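Local coordinates for acyl-CoA N-acyltransferases (NAT) superfamily protein (Arabidopsis thaliana, PDB 6TH0) that probably transfers an acetyl group from acetyl-CoA to the N-terminal methionine of transmembrane proteins and to protein lysine side chains, at residues Leu94-Val102 against Ala112-Ser123; Tyr147-Leu158 against Phe169-Phe177. All blocks are in the same frame, centred on the assembly; numbering follows the deposited sequence.

In the fold
Following the chain, strand 93-102 leads through a loop that meets the coenzyme into helix 111-123, and contact 1 closes that loop by packing the helix back on the strand. The chain then adds strand 129-137 and helix 141-149. Contact 2 opens where this second helix ends and closes the hairpin of strands 153-164 and 167-177. The two contacts are therefore in series, neither nesting nor crossing. Their centres lie about 13 Å apart, and both reach the same mixed sheet, in which strand 129-137 stands between strands 93-102 and 167-177. Y147 packs on L100 and I116, joining them directly, and acetyl-CoA touches residues of both.

Contact 1 of 2, residues Leu94-Val102 against Ala112-Ser123; sequences LVYILTLGV and AKALINEVVKYS. With ACO (acetyl coenzyme *a), chain C.
V95 lies nearest S123 and V102 nearest A112, so strand 94-102 and helix 112-123 run in nearly opposite directions, at 149°, with their axes 8.9 Å apart at closest approach. The meeting is largely apolar and buried. V95 works with both of its branches: CG1 meets CG1 of V119 at 3.6 Å, while CG2 reaches CB of S123 at 3.7 Å and the ring edge of Y122. The S123 hydroxyl is turned back to the helix, where OG donates to the carbonyl O of V120. I97 joins in through CG1, which lies beside the same V119 methyl. Further along, L100 holds CG anti to its N (chi1 165°) and its two methyls part: CD1 lies 3.9 Å from CB of L115, whereas CD2 lies 3.9 Å from CD1 of I116. V102 completes the row by laying CG2 against the backbone N and CB of A112.

This is the first half of the beta-alpha-beta unit formed with strand 129-137, the coenzyme-binding core of the GNAT fold. R107 to A112 fit the family's R/Q-x-x-G-x-G/A signature, which leads into the helix. A classic beta bulge, in which L98 and T99 stand together opposite the single residue T68, interrupts the strand just before its coenzyme-binding end. There the pantetheine arm runs alongside as an extra strand would: its N4P donates to O of L100 at 2.9 Å, almost straight at 171°, and V102 N donates to its O9P at 2.9 Å. At the helix, A112 N donates to diphosphate atom O4A at 3.1 Å and K113 N to O2A; K108 N and G110 N also bond the coenzyme. The helix dipole would probably favour the negative diphosphate at this end.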
# COMPACT_ATOMS: atom_id res chain seq x y z
N LEU A 94 -12.50 -4.93 -1.22
CA LEU A 94 -11.09 -5.21 -1.44
C LEU A 94 -10.31 -4.06 -0.83
O LEU A 94 -10.81 -2.94 -0.73
CB LEU A 94 -10.77 -5.34 -2.92
CG LEU A 94 -11.34 -6.54 -3.64
CD1 LEU A 94 -11.31 -6.33 -5.14
CD2 LEU A 94 -10.53 -7.77 -3.26
N VAL A 95 -9.08 -4.36 -0.39
CA VAL A 95 -8.13 -3.33 0.02
C VAL A 95 -7.13 -3.14 -1.11
O VAL A 95 -6.56 -4.12 -1.60
CB VAL A 95 -7.43 -3.71 1.34
CG1 VAL A 95 -6.42 -2.64 1.74
CG2 VAL A 95 -8.47 -3.91 2.45
N TYR A 96 -6.95 -1.89 -1.54
CA TYR A 96 -6.03 -1.53 -2.61
C TYR A 96 -4.85 -0.76 -2.03
O TYR A 96 -5.01 0.36 -1.55
CB TYR A 96 -6.75 -0.67 -3.66
CG TYR A 96 -5.90 -0.28 -4.85
CD1 TYR A 96 -5.60 -1.20 -5.86
CD2 TYR A 96 -5.41 1.02 -4.98
CE1 TYR A 96 -4.82 -0.85 -6.95
CE2 TYR A 96 -4.62 1.39 -6.06
CZ TYR A 96 -4.33 0.46 -7.04
OH TYR A 96 -3.56 0.84 -8.12
N ILE A 97 -3.65 -1.35 -2.11
CA ILE A 97 -2.48 -0.62 -1.63
C ILE A 97 -2.13 0.46 -2.64
O ILE A 97 -1.99 0.18 -3.85
CB ILE A 97 -1.29 -1.56 -1.40
CG1 ILE A 97 -1.54 -2.45 -0.18
CG2 ILE A 97 0.02 -0.73 -1.25
CD1 ILE A 97 -0.60 -3.63 -0.09
N LEU A 98 -2.03 1.70 -2.16
CA LEU A 98 -1.73 2.87 -2.97
C LEU A 98 -0.22 3.13 -2.98
O LEU A 98 0.41 3.17 -4.04
CB LEU A 98 -2.43 4.09 -2.41
CG LEU A 98 -3.98 4.06 -2.44
CD1 LEU A 98 -4.53 4.99 -1.39
CD2 LEU A 98 -4.42 4.53 -3.81
N THR A 99 0.37 3.31 -1.80
CA THR A 99 1.79 3.63 -1.73
C THR A 99 2.45 2.80 -0.63
O THR A 99 1.82 2.33 0.31
CB THR A 99 2.03 5.12 -1.46
OG1 THR A 99 1.66 5.44 -0.12
CG2 THR A 99 1.25 5.99 -2.45
N LEU A 100 3.77 2.63 -0.78
CA LEU A 100 4.57 1.88 0.17
C LEU A 100 5.99 2.39 0.01
O LEU A 100 6.43 2.58 -1.12
CB LEU A 100 4.51 0.38 -0.12
CG LEU A 100 5.54 -0.52 0.54
CD1 LEU A 100 5.19 -0.70 2.01
CD2 LEU A 100 5.61 -1.86 -0.17
N GLY A 101 6.67 2.67 1.12
CA GLY A 101 8.05 3.13 1.05
C GLY A 101 8.74 2.99 2.38
O GLY A 101 8.11 3.06 3.44
N VAL A 102 10.07 2.81 2.34
CA VAL A 102 10.92 2.77 3.51
C VAL A 102 12.11 3.68 3.23
O VAL A 102 12.62 3.70 2.10
CB VAL A 102 11.38 1.32 3.83
CG1 VAL A 102 12.32 1.29 5.01
CG2 VAL A 102 10.16 0.38 4.09
N ALA A 112 9.28 -3.17 4.98
CA ALA A 112 8.24 -3.16 3.96
C ALA A 112 7.40 -4.42 4.02
O ALA A 112 6.17 -4.37 3.89
CB ALA A 112 8.85 -3.01 2.56
N LYS A 113 8.04 -5.58 4.20
CA LYS A 113 7.29 -6.81 4.38
C LYS A 113 6.32 -6.69 5.55
O LYS A 113 5.17 -7.13 5.46
CB LYS A 113 8.26 -7.97 4.58
CG LYS A 113 7.58 -9.31 4.78
CD LYS A 113 8.63 -10.43 4.84
CE LYS A 113 8.01 -11.80 4.66
NZ LYS A 113 7.10 -12.16 5.78
N ALA A 114 6.79 -6.14 6.67
CA ALA A 114 5.91 -5.99 7.83
C ALA A 114 4.77 -5.02 7.54
O ALA A 114 3.63 -5.24 7.96
CB ALA A 114 6.70 -5.54 9.05
N LEU A 115 5.05 -3.95 6.80
CA LEU A 115 4.00 -2.99 6.46
C LEU A 115 2.91 -3.66 5.63
O LEU A 115 1.71 -3.51 5.90
CB LEU A 115 4.60 -1.78 5.73
CG LEU A 115 5.36 -0.78 6.61
CD1 LEU A 115 6.22 0.15 5.75
CD2 LEU A 115 4.43 0.04 7.51
N ILE A 116 3.30 -4.41 4.60
CA ILE A 116 2.32 -5.15 3.81
C ILE A 116 1.55 -6.12 4.69
O ILE A 116 0.32 -6.24 4.58
CB ILE A 116 3.02 -5.88 2.65
CG1 ILE A 116 3.64 -4.86 1.69
CG2 ILE A 116 2.03 -6.76 1.92
CD1 ILE A 116 4.67 -5.53 0.75
N ASN A 117 2.26 -6.80 5.59
CA ASN A 117 1.59 -7.72 6.51
C ASN A 117 0.46 -7.03 7.27
O ASN A 117 -0.62 -7.60 7.47
CB ASN A 117 2.63 -8.31 7.47
CG ASN A 117 2.06 -9.39 8.34
OD1 ASN A 117 1.33 -10.25 7.87
ND2 ASN A 117 2.40 -9.35 9.63
N GLU A 118 0.70 -5.78 7.70
CA GLU A 118 -0.34 -5.02 8.39
C GLU A 118 -1.58 -4.88 7.51
O GLU A 118 -2.71 -5.00 7.99
CB GLU A 118 0.18 -3.65 8.79
CG GLU A 118 1.29 -3.68 9.83
CD GLU A 118 0.82 -4.25 11.16
OE1 GLU A 118 -0.38 -4.15 11.44
OE2 GLU A 118 1.65 -4.83 11.90
N VAL A 119 -1.39 -4.62 6.22
CA VAL A 119 -2.53 -4.45 5.32
C VAL A 119 -3.28 -5.76 5.15
O VAL A 119 -4.52 -5.79 5.18
CB VAL A 119 -2.06 -3.89 3.97
CG1 VAL A 119 -3.25 -3.73 3.04
CG2 VAL A 119 -1.32 -2.55 4.15
N VAL A 120 -2.56 -6.87 4.98
CA VAL A 120 -3.22 -8.17 4.83
C VAL A 120 -3.95 -8.55 6.10
O VAL A 120 -5.09 -9.02 6.07
CB VAL A 120 -2.18 -9.23 4.43
CG1 VAL A 120 -2.82 -10.62 4.38
CG2 VAL A 120 -1.50 -8.86 3.12
N LYS A 121 -3.30 -8.35 7.25
CA LYS A 121 -3.95 -8.63 8.53
C LYS A 121 -5.19 -7.76 8.72
O LYS A 121 -6.18 -8.21 9.30
CB LYS A 121 -2.93 -8.43 9.65
CG LYS A 121 -2.05 -9.65 9.89
CD LYS A 121 -0.86 -9.40 10.82
CE LYS A 121 -1.19 -8.62 12.08
NZ LYS A 121 0.06 -7.95 12.57
N TYR A 122 -5.14 -6.52 8.25
CA TYR A 122 -6.31 -5.65 8.32
C TYR A 122 -7.43 -6.19 7.44
O TYR A 122 -8.58 -6.30 7.89
CB TYR A 122 -5.94 -4.22 7.90
CG TYR A 122 -7.13 -3.29 7.91
CD1 TYR A 122 -7.61 -2.76 9.11
CD2 TYR A 122 -7.80 -2.94 6.74
CE1 TYR A 122 -8.70 -1.91 9.14
CE2 TYR A 122 -8.90 -2.09 6.76
CZ TYR A 122 -9.34 -1.58 7.97
OH TYR A 122 -10.42 -0.74 8.01
N SER A 123 -7.12 -6.54 6.19
CA SER A 123 -8.15 -6.99 5.26
C SER A 123 -8.81 -8.28 5.73
O SER A 123 -9.99 -8.52 5.44
CB SER A 123 -7.56 -7.20 3.87
OG SER A 123 -6.80 -8.39 3.81
N1A ACO C . 18.96 -9.29 6.38
C2A ACO C . 19.26 -9.13 5.04
N3A ACO C . 18.46 -8.89 3.98
C4A ACO C . 17.13 -8.80 4.35
C5A ACO C . 16.66 -8.94 5.69
C6A ACO C . 17.62 -9.18 6.69
N6A ACO C . 17.24 -9.32 7.99
N7A ACO C . 15.27 -8.79 5.76
C8A ACO C . 14.90 -8.57 4.48
N9A ACO C . 15.98 -8.57 3.59
C1B ACO C . 15.95 -8.38 2.14
C2B ACO C . 14.70 -9.05 1.42
O2B ACO C . 14.94 -10.38 1.22
C3B ACO C . 14.88 -8.20 0.08
O3B ACO C . 15.97 -8.73 -0.51
P3B ACO C . 15.90 -8.64 -2.34
O7A ACO C . 16.14 -7.16 -2.43
O8A ACO C . 17.03 -9.55 -2.79
O9A ACO C . 14.48 -9.09 -2.58
C4B ACO C . 15.15 -6.76 0.64
O4B ACO C . 15.90 -6.94 1.88
C5B ACO C . 13.85 -5.96 0.83
O5B ACO C . 12.94 -6.66 1.62
P1A ACO C . 12.34 -5.63 2.77
O1A ACO C . 13.44 -5.16 3.64
O2A ACO C . 11.10 -6.27 3.33
O3A ACO C . 11.74 -4.22 2.03
P2A ACO C . 12.47 -2.87 2.43
O4A ACO C . 12.08 -2.39 3.78
O5A ACO C . 13.90 -2.78 1.98
O6A ACO C . 11.67 -1.70 1.42
CBP ACO C . 10.76 -1.06 -0.71
CCP ACO C . 11.33 -2.24 0.19
CDP ACO C . 9.44 -0.63 -0.10
CEP ACO C . 10.56 -1.54 -2.15
CAP ACO C . 11.82 0.07 -0.63
OAP ACO C . 12.98 -0.27 -1.38
C9P ACO C . 11.34 1.42 -1.15
O9P ACO C . 10.90 2.25 -0.38
N8P ACO C . 11.51 1.71 -2.48
C7P ACO C . 11.07 3.03 -3.07
C6P ACO C . 9.58 3.16 -3.01
C5P ACO C . 9.02 2.10 -3.89
O5P ACO C . 9.52 1.71 -4.93
N4P ACO C . 7.84 1.51 -3.45
C3P ACO C . 7.31 0.45 -4.31
C2P ACO C . 5.83 0.41 -4.19
S1P ACO C . 5.22 -0.93 -5.32
C ACO C . 5.02 0.10 -6.77
O ACO C . 5.77 0.04 -7.72
CH3 ACO C . 3.95 1.06 -6.75

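Contact 2 of 2, residues Tyr147-Leu158 against Phe169-Phe177; sequences YKRMSFRCVRRL and FDSYLFVYF. With ACO (acetyl coenzyme *a), chain C.
R153 to L158 pair with S171 to V175 as antiparallel strands, with their axes 4.7 Å apart at closest approach and their directions at 163°, and with a local beta bulge: L173 faces two successive residues, accepting from V155 N at 2.9 Å and donating to R156 O at 3.0 Å.

On one face, the F174 ring is sandwiched between CB of Y147 and the C154 side chain, whose SG lies 4.2 Å from the ring centroid and also sits obliquely to the Y172 ring. F152 is gripped similarly: Y176 CB stands 3.6 Å from the centroid of the F152 ring, nearly on its normal, a CH-pi contact, and CD1 of Y147 covers the opposite face. On the other face, V155 CG2 touches CG2 of V175 at 3.6 Å. L173 lies side by side with R156, bringing CD2 to NE, while the R156 guanidinium forms a salt bridge to D81.

Towards the hairpin turn, the extended R157 delivers NE to OD2 of D170 at 2.7 Å. This salt bridge lies in the guanidinium plane but uses the anti side of the carboxylate, with the two planes 82° apart. D170 OD1 accepts from G160 N, giving the carboxylate a second anchor. S171 OG, beside L158 CB, is buried without a polar partner in the model.

A Schellman motif, with S151 at positive phi, ends helix 141-149 and turns the chain into the outer strand 153-164. Strand 167-177 is hydrogen-bonded on its other side to strand 129-137, while F152 packs on I116, and Y176 packs on V120, both of helix 111-123.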
# COMPACT_ATOMS: atom_id res chain seq x y z
N TYR A 147 6.46 -8.51 -3.22
CA TYR A 147 5.07 -8.95 -3.18
C TYR A 147 4.97 -10.44 -3.45
O TYR A 147 4.16 -11.14 -2.81
CB TYR A 147 4.24 -8.11 -4.16
CG TYR A 147 3.89 -6.75 -3.56
CD1 TYR A 147 2.94 -6.64 -2.56
CD2 TYR A 147 4.55 -5.59 -3.97
CE1 TYR A 147 2.62 -5.42 -2.00
CE2 TYR A 147 4.24 -4.37 -3.41
CZ TYR A 147 3.28 -4.29 -2.42
OH TYR A 147 2.96 -3.08 -1.87
N LYS A 148 5.80 -10.97 -4.35
CA LYS A 148 5.86 -12.42 -4.55
C LYS A 148 6.23 -13.14 -3.25
O LYS A 148 5.67 -14.19 -2.92
CB LYS A 148 6.86 -12.75 -5.66
CG LYS A 148 6.85 -14.20 -6.07
CD LYS A 148 7.70 -14.43 -7.32
CE LYS A 148 7.92 -15.91 -7.57
NZ LYS A 148 8.73 -16.56 -6.50
N ARG A 149 7.17 -12.57 -2.49
CA ARG A 149 7.60 -13.17 -1.23
C ARG A 149 6.45 -13.22 -0.23
O ARG A 149 6.38 -14.14 0.59
CB ARG A 149 8.74 -12.35 -0.63
CG ARG A 149 9.42 -12.95 0.58
CD ARG A 149 10.58 -12.05 1.02
NE ARG A 149 11.58 -11.83 -0.02
CZ ARG A 149 11.88 -10.65 -0.55
NH1 ARG A 149 11.25 -9.55 -0.15
NH2 ARG A 149 12.81 -10.57 -1.50
N MET A 150 5.56 -12.24 -0.30
CA MET A 150 4.34 -12.17 0.50
C MET A 150 3.21 -13.03 -0.04
O MET A 150 2.09 -12.93 0.45
CB MET A 150 3.87 -10.71 0.61
CG MET A 150 4.81 -9.80 1.38
SD MET A 150 5.13 -10.50 3.01
CE MET A 150 3.50 -10.42 3.75
N SER A 151 3.47 -13.84 -1.07
CA SER A 151 2.50 -14.73 -1.68
C SER A 151 1.48 -14.02 -2.57
O SER A 151 0.44 -14.62 -2.88
CB SER A 151 1.73 -15.55 -0.63
OG SER A 151 2.57 -16.50 0.01
N PHE A 152 1.72 -12.77 -2.99
CA PHE A 152 0.81 -12.14 -3.95
C PHE A 152 1.01 -12.77 -5.32
O PHE A 152 2.13 -13.14 -5.69
CB PHE A 152 1.04 -10.62 -4.05
CG PHE A 152 0.48 -9.83 -2.90
CD1 PHE A 152 0.96 -10.01 -1.62
CD2 PHE A 152 -0.52 -8.86 -3.11
CE1 PHE A 152 0.46 -9.26 -0.57
CE2 PHE A 152 -1.01 -8.12 -2.07
CZ PHE A 152 -0.53 -8.32 -0.79
N ARG A 153 -0.08 -12.91 -6.07
CA ARG A 153 -0.02 -13.47 -7.42
C ARG A 153 0.11 -12.32 -8.41
O ARG A 153 -0.64 -11.35 -8.34
CB ARG A 153 -1.28 -14.28 -7.72
CG ARG A 153 -1.16 -15.74 -7.43
CD ARG A 153 -1.02 -15.97 -5.95
NE ARG A 153 -1.14 -17.40 -5.65
CZ ARG A 153 -1.08 -17.93 -4.44
NH1 ARG A 153 -0.88 -17.15 -3.38
NH2 ARG A 153 -1.21 -19.24 -4.28
N CYS A 154 1.05 -12.45 -9.35
CA CYS A 154 1.21 -11.50 -10.44
C CYS A 154 0.24 -11.88 -11.55
O CYS A 154 0.34 -12.98 -12.11
CB CYS A 154 2.65 -11.50 -10.96
SG CYS A 154 2.91 -10.12 -12.13
N VAL A 155 -0.77 -11.04 -11.78
CA VAL A 155 -1.88 -11.41 -12.66
C VAL A 155 -1.62 -11.06 -14.12
O VAL A 155 -1.73 -11.93 -14.99
CB VAL A 155 -3.18 -10.74 -12.17
CG1 VAL A 155 -4.33 -11.07 -13.11
CG2 VAL A 155 -3.47 -11.13 -10.75
N ARG A 156 -1.31 -9.80 -14.40
CA ARG A 156 -1.22 -9.35 -15.79
C ARG A 156 -0.50 -8.01 -15.84
O ARG A 156 -0.36 -7.32 -14.84
CB ARG A 156 -2.62 -9.24 -16.43
CG ARG A 156 -3.60 -8.34 -15.67
CD ARG A 156 -5.02 -8.77 -16.05
NE ARG A 156 -6.01 -8.14 -15.19
CZ ARG A 156 -7.23 -8.63 -14.98
NH1 ARG A 156 -7.61 -9.76 -15.56
NH2 ARG A 156 -8.07 -7.99 -14.18
N ARG A 157 -0.08 -7.65 -17.05
CA ARG A 157 0.60 -6.39 -17.31
C ARG A 157 -0.38 -5.36 -17.89
O ARG A 157 -1.12 -5.68 -18.83
CB ARG A 157 1.76 -6.60 -18.28
CG ARG A 157 2.64 -5.38 -18.48
CD ARG A 157 3.71 -5.67 -19.52
NE ARG A 157 4.67 -4.59 -19.59
CZ ARG A 157 5.86 -4.62 -19.00
NH1 ARG A 157 6.68 -3.59 -19.12
NH2 ARG A 157 6.23 -5.68 -18.29
N LEU A 158 -0.38 -4.16 -17.32
CA LEU A 158 -1.19 -3.05 -17.82
C LEU A 158 -0.27 -2.04 -18.50
O LEU A 158 0.63 -1.48 -17.87
CB LEU A 158 -1.97 -2.37 -16.69
CG LEU A 158 -3.10 -3.24 -16.12
CD1 LEU A 158 -2.56 -4.46 -15.39
CD2 LEU A 158 -4.03 -2.42 -15.23
N PHE A 169 4.88 4.35 -18.20
CA PHE A 169 5.46 3.08 -17.78
C PHE A 169 4.34 2.08 -17.52
O PHE A 169 3.25 2.46 -17.08
CB PHE A 169 6.28 3.24 -16.51
CG PHE A 169 7.52 4.04 -16.72
CD1 PHE A 169 8.69 3.43 -17.16
CD2 PHE A 169 7.50 5.42 -16.54
CE1 PHE A 169 9.83 4.18 -17.37
CE2 PHE A 169 8.65 6.17 -16.75
CZ PHE A 169 9.81 5.55 -17.17
N ASP A 170 4.63 0.81 -17.76
CA ASP A 170 3.67 -0.27 -17.53
C ASP A 170 3.64 -0.64 -16.05
O ASP A 170 4.56 -0.35 -15.28
CB ASP A 170 4.02 -1.50 -18.37
CG ASP A 170 3.99 -1.24 -19.86
OD1 ASP A 170 3.50 -0.16 -20.28
OD2 ASP A 170 4.46 -2.11 -20.62
N SER A 171 2.56 -1.31 -15.64
CA SER A 171 2.46 -1.83 -14.29
C SER A 171 2.13 -3.31 -14.33
O SER A 171 1.70 -3.85 -15.35
CB SER A 171 1.40 -1.08 -13.47
OG SER A 171 0.10 -1.41 -13.96
N TYR A 172 2.40 -3.98 -13.21
CA TYR A 172 1.88 -5.32 -12.97
C TYR A 172 0.78 -5.25 -11.92
O TYR A 172 0.94 -4.59 -10.89
CB TYR A 172 2.95 -6.29 -12.48
CG TYR A 172 3.95 -6.70 -13.51
CD1 TYR A 172 3.56 -7.32 -14.68
CD2 TYR A 172 5.32 -6.54 -13.28
CE1 TYR A 172 4.48 -7.75 -15.62
CE2 TYR A 172 6.25 -6.98 -14.21
CZ TYR A 172 5.83 -7.55 -15.37
OH TYR A 172 6.75 -7.96 -16.30
N LEU A 173 -0.33 -5.93 -12.19
CA LEU A 173 -1.38 -6.12 -11.20
C LEU A 173 -1.01 -7.28 -10.28
O LEU A 173 -0.69 -8.37 -10.76
CB LEU A 173 -2.71 -6.42 -11.89
CG LEU A 173 -3.83 -6.96 -10.99
CD1 LEU A 173 -4.28 -5.87 -10.03
CD2 LEU A 173 -5.00 -7.52 -11.80
N PHE A 174 -1.02 -7.06 -8.96
CA PHE A 174 -0.75 -8.12 -7.98
C PHE A 174 -1.96 -8.27 -7.09
O PHE A 174 -2.56 -7.28 -6.69
CB PHE A 174 0.47 -7.83 -7.09
CG PHE A 174 1.79 -8.25 -7.67
CD1 PHE A 174 2.33 -9.48 -7.37
CD2 PHE A 174 2.51 -7.37 -8.48
CE1 PHE A 174 3.58 -9.86 -7.90
CE2 PHE A 174 3.73 -7.73 -9.00
CZ PHE A 174 4.27 -8.97 -8.71
N VAL A 175 -2.35 -9.52 -6.78
CA VAL A 175 -3.52 -9.77 -5.95
C VAL A 175 -3.18 -10.80 -4.88
O VAL A 175 -2.37 -11.70 -5.10
CB VAL A 175 -4.75 -10.24 -6.77
CG1 VAL A 175 -5.08 -9.24 -7.85
CG2 VAL A 175 -4.50 -11.62 -7.36
N TYR A 176 -3.72 -10.60 -3.68
CA TYR A 176 -3.73 -11.62 -2.63
C TYR A 176 -5.17 -11.83 -2.19
O TYR A 176 -5.73 -11.00 -1.47
CB TYR A 176 -2.87 -11.21 -1.44
CG TYR A 176 -2.78 -12.29 -0.39
CD1 TYR A 176 -1.89 -13.35 -0.53
CD2 TYR A 176 -3.57 -12.26 0.74
CE1 TYR A 176 -1.81 -14.35 0.43
CE2 TYR A 176 -3.50 -13.25 1.70
CZ TYR A 176 -2.62 -14.29 1.55
OH TYR A 176 -2.55 -15.27 2.51
N PHE A 177 -5.75 -12.97 -2.56
CA PHE A 177 -7.12 -13.29 -2.15
C PHE A 177 -7.10 -14.08 -0.85
O PHE A 177 -6.31 -15.03 -0.70
CB PHE A 177 -7.87 -14.06 -3.24
CG PHE A 177 -8.29 -13.21 -4.40
CD1 PHE A 177 -9.41 -12.38 -4.29
CD2 PHE A 177 -7.63 -13.28 -5.62
CE1 PHE A 177 -9.82 -11.58 -5.36
CE2 PHE A 177 -8.03 -12.47 -6.69
CZ PHE A 177 -9.14 -11.62 -6.56
N1A ACO C . 18.96 -9.29 6.38
C2A ACO C . 19.26 -9.13 5.04
N3A ACO C . 18.46 -8.89 3.98
C4A ACO C . 17.13 -8.80 4.35
C5A ACO C . 16.66 -8.94 5.69
C6A ACO C . 17.62 -9.18 6.69
N6A ACO C . 17.24 -9.32 7.99
N7A ACO C . 15.27 -8.79 5.76
C8A ACO C . 14.90 -8.57 4.48
N9A ACO C . 15.98 -8.57 3.59
C1B ACO C . 15.95 -8.38 2.14
C2B ACO C . 14.70 -9.05 1.42
O2B ACO C . 14.94 -10.38 1.22
C3B ACO C . 14.88 -8.20 0.08
O3B ACO C . 15.97 -8.73 -0.51
P3B ACO C . 15.90 -8.64 -2.34
O7A ACO C . 16.14 -7.16 -2.43
O8A ACO C . 17.03 -9.55 -2.79
O9A ACO C . 14.48 -9.09 -2.58
C4B ACO C . 15.15 -6.76 0.64
O4B ACO C . 15.90 -6.94 1.88
C5B ACO C . 13.85 -5.96 0.83
O5B ACO C . 12.94 -6.66 1.62
P1A ACO C . 12.34 -5.63 2.77
O1A ACO C . 13.44 -5.16 3.64
O2A ACO C . 11.10 -6.27 3.33
O3A ACO C . 11.74 -4.22 2.03
P2A ACO C . 12.47 -2.87 2.43
O4A ACO C . 12.08 -2.39 3.78
O5A ACO C . 13.90 -2.78 1.98
O6A ACO C . 11.67 -1.70 1.42
CBP ACO C . 10.76 -1.06 -0.71
CCP ACO C . 11.33 -2.24 0.19
CDP ACO C . 9.44 -0.63 -0.10
CEP ACO C . 10.56 -1.54 -2.15
CAP ACO C . 11.82 0.07 -0.63
OAP ACO C . 12.98 -0.27 -1.38
C9P ACO C . 11.34 1.42 -1.15
O9P ACO C . 10.90 2.25 -0.38
N8P ACO C . 11.51 1.71 -2.48
C7P ACO C . 11.07 3.03 -3.07
C6P ACO C . 9.58 3.16 -3.01
C5P ACO C . 9.02 2.10 -3.89
O5P ACO C . 9.52 1.71 -4.93
N4P ACO C . 7.84 1.51 -3.45
C3P ACO C . 7.31 0.45 -4.31
C2P ACO C . 5.83 0.41 -4.19
S1P ACO C . 5.22 -0.93 -5.32
C ACO C . 5.02 0.10 -6.77
O ACO C . 5.77 0.04 -7.72
CH3 ACO C . 3.95 1.06 -6.75